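Local coordinates for MgGH51 (Meripilus giganteus, PDB 6ZPV), which is a family GH51 alpha-L-arabinofuranosidase that hydrolyses terminal alpha-L-arabinofuranosyl residues, probably those of plant cell-wall polysaccharides, at residues A[205-210]-A[271-276]; A[68-73]-A[189-194]; A[315-320]-A[324-329]. All blocks are in the same frame, centred on the assembly; numbering follows the deposited sequence.

Interaction 1. Residues A[205-210]-A[271-276]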
loop_
_atom_site.group_PDB
_atom_site.type_symbol
_atom_site.label_atom_id
_atom_site.label_comp_id
_atom_site.label_asym_id
_atom_site.label_seq_id
_atom_site.Cartn_x
_atom_site.Cartn_y
_atom_site.Cartn_z
ATOM N N ARG A 205 0.578 9.763 -14.562
ATOM C CA ARG A 205 -0.850 9.488 -14.533
ATOM C C ARG A 205 -1.598 10.605 -13.828
ATOM O O ARG A 205 -1.203 11.059 -12.740
ATOM C CB ARG A 205 -1.185 8.183 -13.779
ATOM C CG ARG A 205 -0.543 6.933 -14.422
ATOM C CD ARG A 205 -0.811 6.846 -15.926
ATOM N NE ARG A 205 -0.261 5.662 -16.482
ATOM C CZ ARG A 205 -0.099 5.449 -17.768
ATOM N NH1 ARG A 205 -0.416 6.412 -18.632
ATOM N NH2 ARG A 205 0.508 4.339 -18.181
ATOM N N PRO A 206 -2.700 11.106 -14.433
ATOM C CA PRO A 206 -3.552 12.011 -13.761
ATOM C C PRO A 206 -4.092 11.297 -12.505
ATOM O O PRO A 206 -4.434 10.131 -12.450
ATOM C CB PRO A 206 -4.642 12.344 -14.749
ATOM C CG PRO A 206 -4.170 11.975 -16.019
ATOM C CD PRO A 206 -3.197 10.841 -15.769
ATOM N N ASN A 207 -4.173 12.065 -11.497
ATOM C CA ASN A 207 -4.646 11.637 -10.192
ATOM C C ASN A 207 -3.819 10.468 -9.639
ATOM O O ASN A 207 -4.362 9.604 -8.927
ATOM C CB ASN A 207 -6.160 11.325 -10.184
ATOM C CG ASN A 207 -6.692 11.303 -8.780
ATOM O OD1 ASN A 207 -6.379 12.244 -8.001
ATOM N ND2 ASN A 207 -7.482 10.274 -8.424
ATOM N N GLY A 208 -2.524 10.444 -9.970
ATOM C CA GLY A 208 -1.701 9.256 -9.743
ATOM C C GLY A 208 -0.859 9.328 -8.462
ATOM O O GLY A 208 -1.251 9.943 -7.434
ATOM N N LEU A 209 0.248 8.621 -8.518
ATOM C CA LEU A 209 0.950 8.116 -7.321
ATOM C C LEU A 209 2.315 8.795 -7.131
ATOM O O LEU A 209 2.947 9.272 -8.103
ATOM C CB LEU A 209 1.058 6.609 -7.395
ATOM C CG LEU A 209 -0.247 5.880 -7.701
ATOM C CD1 LEU A 209 -0.022 4.384 -7.650
ATOM C CD2 LEU A 209 -1.372 6.273 -6.763
ATOM N N ARG A 210 2.751 8.837 -5.895
ATOM C CA ARG A 210 4.016 9.453 -5.494
ATOM C C ARG A 210 5.183 8.643 -6.060
ATOM O O ARG A 210 5.274 7.441 -5.833
ATOM C CB ARG A 210 4.062 9.600 -3.984
ATOM C CG ARG A 210 5.369 10.142 -3.481
ATOM C CD ARG A 210 5.365 10.444 -1.992
ATOM N NE ARG A 210 6.734 10.431 -1.470
ATOM C CZ ARG A 210 7.079 10.708 -0.205
ATOM N NH1 ARG A 210 6.182 11.100 0.653
ATOM N NH2 ARG A 210 8.346 10.595 0.160
ATOM N N LEU A 271 -10.549 2.828 -7.157
ATOM C CA LEU A 271 -10.381 1.561 -7.890
ATOM C C LEU A 271 -9.615 1.779 -9.195
ATOM O O LEU A 271 -8.762 0.925 -9.524
ATOM C CB LEU A 271 -11.746 0.901 -8.083
ATOM C CG LEU A 271 -11.752 -0.466 -8.762
ATOM C CD1 LEU A 271 -10.783 -1.458 -8.114
ATOM C CD2 LEU A 271 -13.137 -1.066 -8.747
ATOM N N LEU A 272 -9.929 2.818 -9.994
ATOM C CA LEU A 272 -9.213 2.942 -11.268
ATOM C C LEU A 272 -7.750 3.301 -11.034
ATOM O O LEU A 272 -6.895 2.880 -11.847
ATOM C CB LEU A 272 -9.892 3.937 -12.193
ATOM C CG LEU A 272 -9.414 3.947 -13.622
ATOM C CD1 LEU A 272 -9.578 2.599 -14.324
ATOM C CD2 LEU A 272 -10.149 5.007 -14.421
ATOM N N GLU A 273 -7.424 4.106 -10.035
ATOM C CA GLU A 273 -6.014 4.437 -9.759
ATOM C C GLU A 273 -5.235 3.185 -9.365
ATOM O O GLU A 273 -4.090 2.983 -9.811
ATOM C CB GLU A 273 -5.896 5.528 -8.719
ATOM C CG GLU A 273 -6.449 6.900 -9.144
ATOM C CD GLU A 273 -7.945 7.082 -9.106
ATOM O OE1 GLU A 273 -8.583 6.311 -8.335
ATOM O OE2 GLU A 273 -8.468 7.983 -9.770
ATOM N N TYR A 274 -5.843 2.320 -8.549
ATOM C CA TYR A 274 -5.212 1.024 -8.227
ATOM C C TYR A 274 -4.940 0.234 -9.518
ATOM O O TYR A 274 -3.821 -0.237 -9.730
ATOM C CB TYR A 274 -6.110 0.221 -7.253
ATOM C CG TYR A 274 -6.136 0.631 -5.817
ATOM C CD1 TYR A 274 -5.017 0.441 -5.016
ATOM C CD2 TYR A 274 -7.288 1.109 -5.199
ATOM C CE1 TYR A 274 -5.036 0.686 -3.645
ATOM C CE2 TYR A 274 -7.312 1.392 -3.846
ATOM C CZ TYR A 274 -6.186 1.187 -3.066
ATOM O OH TYR A 274 -6.180 1.376 -1.699
ATOM N N LEU A 275 -5.985 0.049 -10.314
ATOM C CA LEU A 275 -5.847 -0.789 -11.500
ATOM C C LEU A 275 -4.812 -0.249 -12.490
ATOM O O LEU A 275 -4.026 -1.047 -13.043
ATOM C CB LEU A 275 -7.212 -0.953 -12.191
ATOM C CG LEU A 275 -8.279 -1.665 -11.363
ATOM C CD1 LEU A 275 -9.646 -1.521 -11.991
ATOM C CD2 LEU A 275 -7.921 -3.131 -11.181
ATOM N N GLN A 276 -4.757 1.064 -12.648
ATOM C CA GLN A 276 -3.761 1.672 -13.547
ATOM C C GLN A 276 -2.352 1.388 -13.000
ATOM O O GLN A 276 -1.425 1.138 -13.791
ATOM C CB GLN A 276 -4.014 3.173 -13.717
ATOM C CG GLN A 276 -3.138 3.790 -14.776
ATOM C CD GLN A 276 -3.339 3.151 -16.145
ATOM O OE1 GLN A 276 -4.447 3.278 -16.711
ATOM N NE2 GLN A 276 -2.297 2.554 -16.725
#
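Arg205 and Gln276 mark the closest backbone approach, their CA atoms 8.4 Å apart, where a type II beta turn from Arg205 to Gly208 lies beside helix 271-276. At that distance the backbones do not meet, and side chains from the helix and the turn make the contact. Asn207 takes the third position of the turn, where the backbone has a left-handed helical conformation that asparagine tolerates better than most residues. With CG anti to the backbone N (chi1 -163°), its amide is directed at the helix, and ND2 donates to OE2 of Glu273 over 2.8 Å, with an N-H...O angle of 158°. The oxygen lies in the plane of the amide, yet ND2 approaches from well above the carboxylate, 68° out of its plane, and the two flat groups stand almost perpendicular. Glu273 CG, held anti to its carbonyl carbon, lies 3.4 Å from Asn207 O, a buried carbonyl with no polar partner in the model. One turn further along the helix, Gln276 NE2 lies over one face of the Arg205 guanidinium, 3.6 Å from NH2. This is packing between inclined planes: the polar ends bond to others, Arg205 to Asp280, and Gln276 to Glu279 and Asp280. Glu273 OE2 likewise has a salt bridge to Arg254, while Asn207 OD1 is bonded to Tyr34. On the inner side of the helix, Leu271 and Tyr274 pack against strand 224-227 of the parallel barrel sheet, and Leu271 and Leu272 meet helix 306-320; the turn itself leads into helix 211-219.

Interaction 2. Residues A[68-73]-A[189-194]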
loop_
_atom_site.group_PDB
_atom_site.type_symbol
_atom_site.label_atom_id
_atom_site.label_comp_id
_atom_site.label_asym_id
_atom_site.label_seq_id
_atom_site.Cartn_x
_atom_site.Cartn_y
_atom_site.Cartn_z
ATOM N N ILE A 68 -17.736 25.167 7.171
ATOM C CA ILE A 68 -19.200 25.260 7.206
ATOM C C ILE A 68 -19.867 24.139 6.437
ATOM O O ILE A 68 -19.291 23.650 5.463
ATOM C CB ILE A 68 -19.677 26.660 6.727
ATOM C CG1 ILE A 68 -19.367 26.906 5.268
ATOM C CG2 ILE A 68 -19.164 27.755 7.636
ATOM C CD1 ILE A 68 -20.094 28.103 4.659
ATOM N N GLN A 69 -21.067 23.762 6.872
ATOM C CA GLN A 69 -21.980 22.987 6.023
ATOM C C GLN A 69 -22.498 24.002 5.027
ATOM O O GLN A 69 -23.365 24.833 5.360
ATOM C CB GLN A 69 -23.080 22.355 6.871
ATOM C CG GLN A 69 -24.038 21.428 6.094
ATOM C CD GLN A 69 -25.229 20.996 6.923
ATOM O OE1 GLN A 69 -25.495 21.450 8.016
ATOM N NE2 GLN A 69 -26.028 20.224 6.301
ATOM N N ASP A 70 -22.007 23.985 3.813
ATOM C CA ASP A 70 -22.322 25.058 2.859
ATOM C C ASP A 70 -23.801 24.970 2.487
ATOM O O ASP A 70 -24.278 23.916 2.077
ATOM C CB ASP A 70 -21.411 24.936 1.652
ATOM C CG ASP A 70 -21.362 26.232 0.848
ATOM O OD1 ASP A 70 -22.408 26.888 0.679
ATOM O OD2 ASP A 70 -20.212 26.584 0.370
ATOM N N PRO A 71 -24.588 26.074 2.543
ATOM C CA PRO A 71 -25.964 26.001 2.050
ATOM C C PRO A 71 -26.054 25.654 0.564
ATOM O O PRO A 71 -27.091 25.176 0.109
ATOM C CB PRO A 71 -26.511 27.424 2.332
ATOM C CG PRO A 71 -25.541 28.099 3.196
ATOM C CD PRO A 71 -24.231 27.364 3.144
ATOM N N SER A 72 -24.975 25.948 -0.180
ATOM C CA SER A 72 -24.871 25.665 -1.628
ATOM C C SER A 72 -23.502 25.043 -1.868
ATOM O O SER A 72 -22.588 25.730 -2.318
ATOM C CB SER A 72 -25.095 26.889 -2.468
ATOM O OG SER A 72 -26.403 27.391 -2.294
ATOM N N PRO A 73 -23.336 23.734 -1.587
ATOM C CA PRO A 73 -22.019 23.115 -1.676
ATOM C C PRO A 73 -21.558 22.934 -3.119
ATOM O O PRO A 73 -22.348 22.890 -4.056
ATOM C CB PRO A 73 -22.214 21.781 -0.966
ATOM C CG PRO A 73 -23.655 21.431 -1.276
ATOM C CD PRO A 73 -24.384 22.774 -1.153
ATOM N N THR A 189 -15.769 37.974 2.071
ATOM C CA THR A 189 -15.882 36.542 2.437
ATOM C C THR A 189 -15.904 35.709 1.150
ATOM O O THR A 189 -16.614 36.078 0.187
ATOM C CB THR A 189 -17.126 36.243 3.252
ATOM O OG1 THR A 189 -17.073 36.957 4.467
ATOM C CG2 THR A 189 -17.288 34.766 3.540
ATOM N N ILE A 190 -15.086 34.673 1.094
ATOM C CA ILE A 190 -15.055 33.737 -0.034
ATOM C C ILE A 190 -15.228 32.326 0.536
ATOM O O ILE A 190 -14.617 31.986 1.578
ATOM C CB ILE A 190 -13.715 33.824 -0.819
ATOM C CG1 ILE A 190 -13.445 35.265 -1.292
ATOM C CG2 ILE A 190 -13.748 32.859 -1.981
ATOM C CD1 ILE A 190 -12.070 35.469 -1.878
ATOM N N ASN A 191 -16.042 31.504 -0.118
ATOM C CA ASN A 191 -16.169 30.077 0.226
ATOM C C ASN A 191 -15.271 29.280 -0.747
ATOM O O ASN A 191 -15.301 29.515 -1.972
ATOM C CB ASN A 191 -17.578 29.547 0.134
ATOM C CG ASN A 191 -18.542 30.042 1.203
ATOM O OD1 ASN A 191 -18.208 30.950 1.965
ATOM N ND2 ASN A 191 -19.752 29.444 1.226
ATOM N N PHE A 192 -14.524 28.313 -0.179
ATOM C CA PHE A 192 -13.632 27.444 -0.958
ATOM C C PHE A 192 -13.985 25.990 -0.749
ATOM O O PHE A 192 -14.465 25.627 0.354
ATOM C CB PHE A 192 -12.166 27.658 -0.540
ATOM C CG PHE A 192 -11.556 28.995 -0.868
ATOM C CD1 PHE A 192 -10.928 29.172 -2.069
ATOM C CD2 PHE A 192 -11.578 30.058 0.062
ATOM C CE1 PHE A 192 -10.334 30.393 -2.366
ATOM C CE2 PHE A 192 -10.968 31.250 -0.260
ATOM C CZ PHE A 192 -10.349 31.420 -1.462
ATOM N N ALA A 193 -13.678 25.165 -1.724
ATOM C CA ALA A 193 -13.904 23.725 -1.596
ATOM C C ALA A 193 -12.923 22.995 -2.494
ATOM O O ALA A 193 -12.400 23.571 -3.453
ATOM C CB ALA A 193 -15.347 23.353 -1.946
ATOM N N MET A 194 -12.765 21.694 -2.216
ATOM C CA MET A 194 -12.071 20.780 -3.149
ATOM C C MET A 194 -10.735 21.371 -3.611
ATOM O O MET A 194 -10.480 21.566 -4.802
ATOM C CB MET A 194 -12.984 20.414 -4.328
ATOM C CG MET A 194 -12.546 19.298 -5.222
ATOM S SD MET A 194 -12.170 17.719 -4.402
ATOM C CE MET A 194 -10.368 17.722 -4.447
#
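A buried hydrogen bond between Asp70 and Asn191 links two chain segments that are not neighbours in their sheet: strand 80-85 runs between strand 64-69 and strand 189-198, and the side chains reach over it. The CA atoms of the pair are 8.4 Å apart, and the two side chains approach from opposite directions. Asn191 ND2 donates to Asp70 OD2 at 3.0 Å in a moderately bent bond, with an N-H...O angle of 144°. The donor comes in above the carboxylate, 49° out of its plane, the acceptor is also tilted from the amide plane, and the two flat groups are steeply inclined to each other. Asp70 holds CG anti to the backbone N (chi1 -162°), which sends the carboxylate toward Asn191. Its other oxygen, OD1, accepts from Ser72 N over 2.9 Å, the bond of an Asx turn that bends the chain as it leaves the strand. Beside the amide, the methyl CD1 of Ile68 lies 3.7 Å from Asn191 ND2 and covers it with hydrocarbon. Aspartate suits this place because two short-armed oxygens can serve several donors at once: Arg119 forms a salt bridge to OD1, and Ser81 OG is bonded to OD2. Replacing Asp70 with an alanine would probably leave the Asn191 amide and the Arg119 charge without their mate and release the turn at Ser72. Phe192, next along the strand, points away and meets Phe96 edge-to-face. Phe96 belongs to the other five-stranded antiparallel sheet, so Phe192 faces the space between the two sheets, while Asn191 is on the other face of its sheet, where the chain leaving strand 64-69 covers it, the alternation expected of a strand in a two-sheet beta sandwich.

Interaction 3. Residues A[315-320]-A[324-329]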
loop_
_atom_site.group_PDB
_atom_site.type_symbol
_atom_site.label_atom_id
_atom_site.label_comp_id
_atom_site.label_asym_id
_atom_site.label_seq_id
_atom_site.Cartn_x
_atom_site.Cartn_y
_atom_site.Cartn_z
ATOM N N GLN A 315 -18.562 -4.201 -8.734
ATOM C CA GLN A 315 -17.126 -3.926 -8.560
ATOM C C GLN A 315 -16.264 -4.734 -9.533
ATOM O O GLN A 315 -15.359 -4.212 -10.160
ATOM C CB GLN A 315 -16.779 -4.247 -7.091
ATOM C CG GLN A 315 -15.322 -3.986 -6.732
ATOM C CD GLN A 315 -15.034 -4.337 -5.290
ATOM O OE1 GLN A 315 -15.921 -4.257 -4.430
ATOM N NE2 GLN A 315 -13.759 -4.716 -4.998
ATOM N N ILE A 316 -16.575 -6.018 -9.623
ATOM C CA ILE A 316 -15.825 -6.899 -10.530
ATOM C C ILE A 316 -16.086 -6.522 -11.994
ATOM O O ILE A 316 -15.138 -6.461 -12.810
ATOM C CB ILE A 316 -16.111 -8.370 -10.225
ATOM C CG1 ILE A 316 -15.614 -8.744 -8.827
ATOM C CG2 ILE A 316 -15.510 -9.264 -11.314
ATOM C CD1 ILE A 316 -16.144 -10.052 -8.279
ATOM N N ASN A 317 -17.333 -6.203 -12.336
ATOM C CA ASN A 317 -17.618 -5.766 -13.717
ATOM C C ASN A 317 -16.862 -4.496 -14.066
ATOM O O ASN A 317 -16.439 -4.329 -15.209
ATOM C CB ASN A 317 -19.130 -5.587 -13.936
ATOM C CG ASN A 317 -19.840 -6.896 -14.243
ATOM O OD1 ASN A 317 -19.183 -7.809 -14.759
ATOM N ND2 ASN A 317 -21.146 -6.917 -13.938
ATOM N N PHE A 318 -16.677 -3.571 -13.138
ATOM C CA PHE A 318 -15.868 -2.386 -13.412
ATOM C C PHE A 318 -14.481 -2.843 -13.892
ATOM O O PHE A 318 -13.902 -2.218 -14.810
ATOM C CB PHE A 318 -15.751 -1.475 -12.189
ATOM C CG PHE A 318 -14.959 -0.225 -12.483
ATOM C CD1 PHE A 318 -15.553 0.854 -13.102
ATOM C CD2 PHE A 318 -13.591 -0.142 -12.196
ATOM C CE1 PHE A 318 -14.866 2.008 -13.383
ATOM C CE2 PHE A 318 -12.891 1.035 -12.465
ATOM C CZ PHE A 318 -13.534 2.100 -13.064
ATOM N N VAL A 319 -13.888 -3.833 -13.249
ATOM C CA VAL A 319 -12.518 -4.305 -13.542
ATOM C C VAL A 319 -12.468 -4.996 -14.897
ATOM O O VAL A 319 -11.556 -4.710 -15.709
ATOM C CB VAL A 319 -11.983 -5.192 -12.411
ATOM C CG1 VAL A 319 -10.546 -5.558 -12.716
ATOM C CG2 VAL A 319 -12.094 -4.533 -11.046
ATOM N N ILE A 320 -13.386 -5.964 -15.141
ATOM C CA ILE A 320 -13.226 -6.942 -16.251
ATOM C C ILE A 320 -14.382 -6.986 -17.242
ATOM O O ILE A 320 -14.255 -7.679 -18.257
ATOM C CB ILE A 320 -12.980 -8.361 -15.731
ATOM C CG1 ILE A 320 -14.211 -8.977 -15.043
ATOM C CG2 ILE A 320 -11.755 -8.419 -14.866
ATOM C CD1 ILE A 320 -14.004 -10.412 -14.678
ATOM N N ALA A 324 -20.214 -3.171 -23.145
ATOM C CA ALA A 324 -21.539 -3.207 -23.777
ATOM C C ALA A 324 -22.561 -3.894 -22.863
ATOM O O ALA A 324 -23.761 -3.882 -23.224
ATOM C CB ALA A 324 -21.495 -3.908 -25.128
ATOM N N LYS A 325 -22.141 -4.563 -21.784
ATOM C CA LYS A 325 -23.018 -5.503 -21.046
ATOM C C LYS A 325 -23.344 -5.058 -19.635
ATOM O O LYS A 325 -24.164 -5.729 -19.017
ATOM C CB LYS A 325 -22.413 -6.909 -21.066
ATOM C CG LYS A 325 -22.230 -7.447 -22.502
ATOM C CD LYS A 325 -23.529 -7.566 -23.291
ATOM N N SER A 326 -22.692 -4.049 -19.091
ATOM C CA SER A 326 -23.015 -3.580 -17.749
ATOM C C SER A 326 -22.679 -2.106 -17.625
ATOM O O SER A 326 -21.749 -1.617 -18.267
ATOM C CB SER A 326 -22.360 -4.372 -16.622
ATOM O OG SER A 326 -20.965 -4.072 -16.530
ATOM N N ALA A 327 -23.351 -1.437 -16.706
ATOM C CA ALA A 327 -23.054 -0.040 -16.407
ATOM C C ALA A 327 -21.650 0.134 -15.814
ATOM O O ALA A 327 -20.938 1.075 -16.219
ATOM C CB ALA A 327 -24.125 0.623 -15.587
ATOM N N PRO A 328 -21.206 -0.686 -14.849
ATOM C CA PRO A 328 -19.855 -0.470 -14.320
ATOM C C PRO A 328 -18.776 -0.624 -15.409
ATOM O O PRO A 328 -17.806 0.140 -15.399
ATOM C CB PRO A 328 -19.740 -1.487 -13.186
ATOM C CG PRO A 328 -21.197 -1.699 -12.778
ATOM C CD PRO A 328 -21.950 -1.681 -14.075
ATOM N N ALA A 329 -18.940 -1.593 -16.294
ATOM C CA ALA A 329 -17.921 -1.759 -17.370
ATOM C C ALA A 329 -18.006 -0.560 -18.312
ATOM O O ALA A 329 -16.966 -0.104 -18.807
ATOM C CB ALA A 329 -18.170 -3.073 -18.082
#
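Phe318 has CG anti to the backbone N (chi1 -178°), which brings ring carbon CD1 to the Pro328 carbonyl, while OG of Ser326 sits between its own backbone N and carbonyl carbon (chi1 74°), turned back over the start of helix 327-329. The first torsion puts Phe318 CD1 3.3 Å from Pro328 O, the carbonyl approaching the ring obliquely. Because the backbones lie close, Phe318 CB is also 4.1 Å from Pro328 CB, in plain apolar contact. The second torsion lets Ser326 act as N-cap: its OG accepts from Ala329 N over 3.2 Å. That same oxygen rests 3.5 Å from Asn317 CB, so the cap is packed against the hydrocarbon of the preceding helix. Proline fits the first turn of a helix, where a missing N-H costs no bond, and its CB packs against the backbone and CB of Phe318. Alanine at the next position is small enough to let the backbones come close, its CA 4.5 Å from that of Phe318 and its CB 3.6 Å from Asn317 O. Beyond the two segments, Phe318 O accepts from Arg332 NH1, and the ring also meets Trp244. Since no hydrogen bond joins 315-320 to 324-329 directly, the contact rests on van der Waals packing, much of it carbon against oxygen, while the capping bond is made within 324-329.

Following the chain from the N terminus, interaction 2 comes first, closing a long excursion of 115 residues, rich in strand, within the beta sandwich. Interaction 1 follows, joining the loop after strand 189-198 to helix 271-281 across 60 residues and so tying the approach to the barrel to one of its helices. Interaction 3 closes only a three-residue connection between helices 306-320 and 327-334. The three are in series, with none nested or crossed. Interactions 1 and 3 nevertheless touch: Leu271 CD2 lies 3.6 Å from Phe318 CD2, so their helices share a packed layer. Interaction 2 stands apart, about 28 Å from interaction 1, centre to centre.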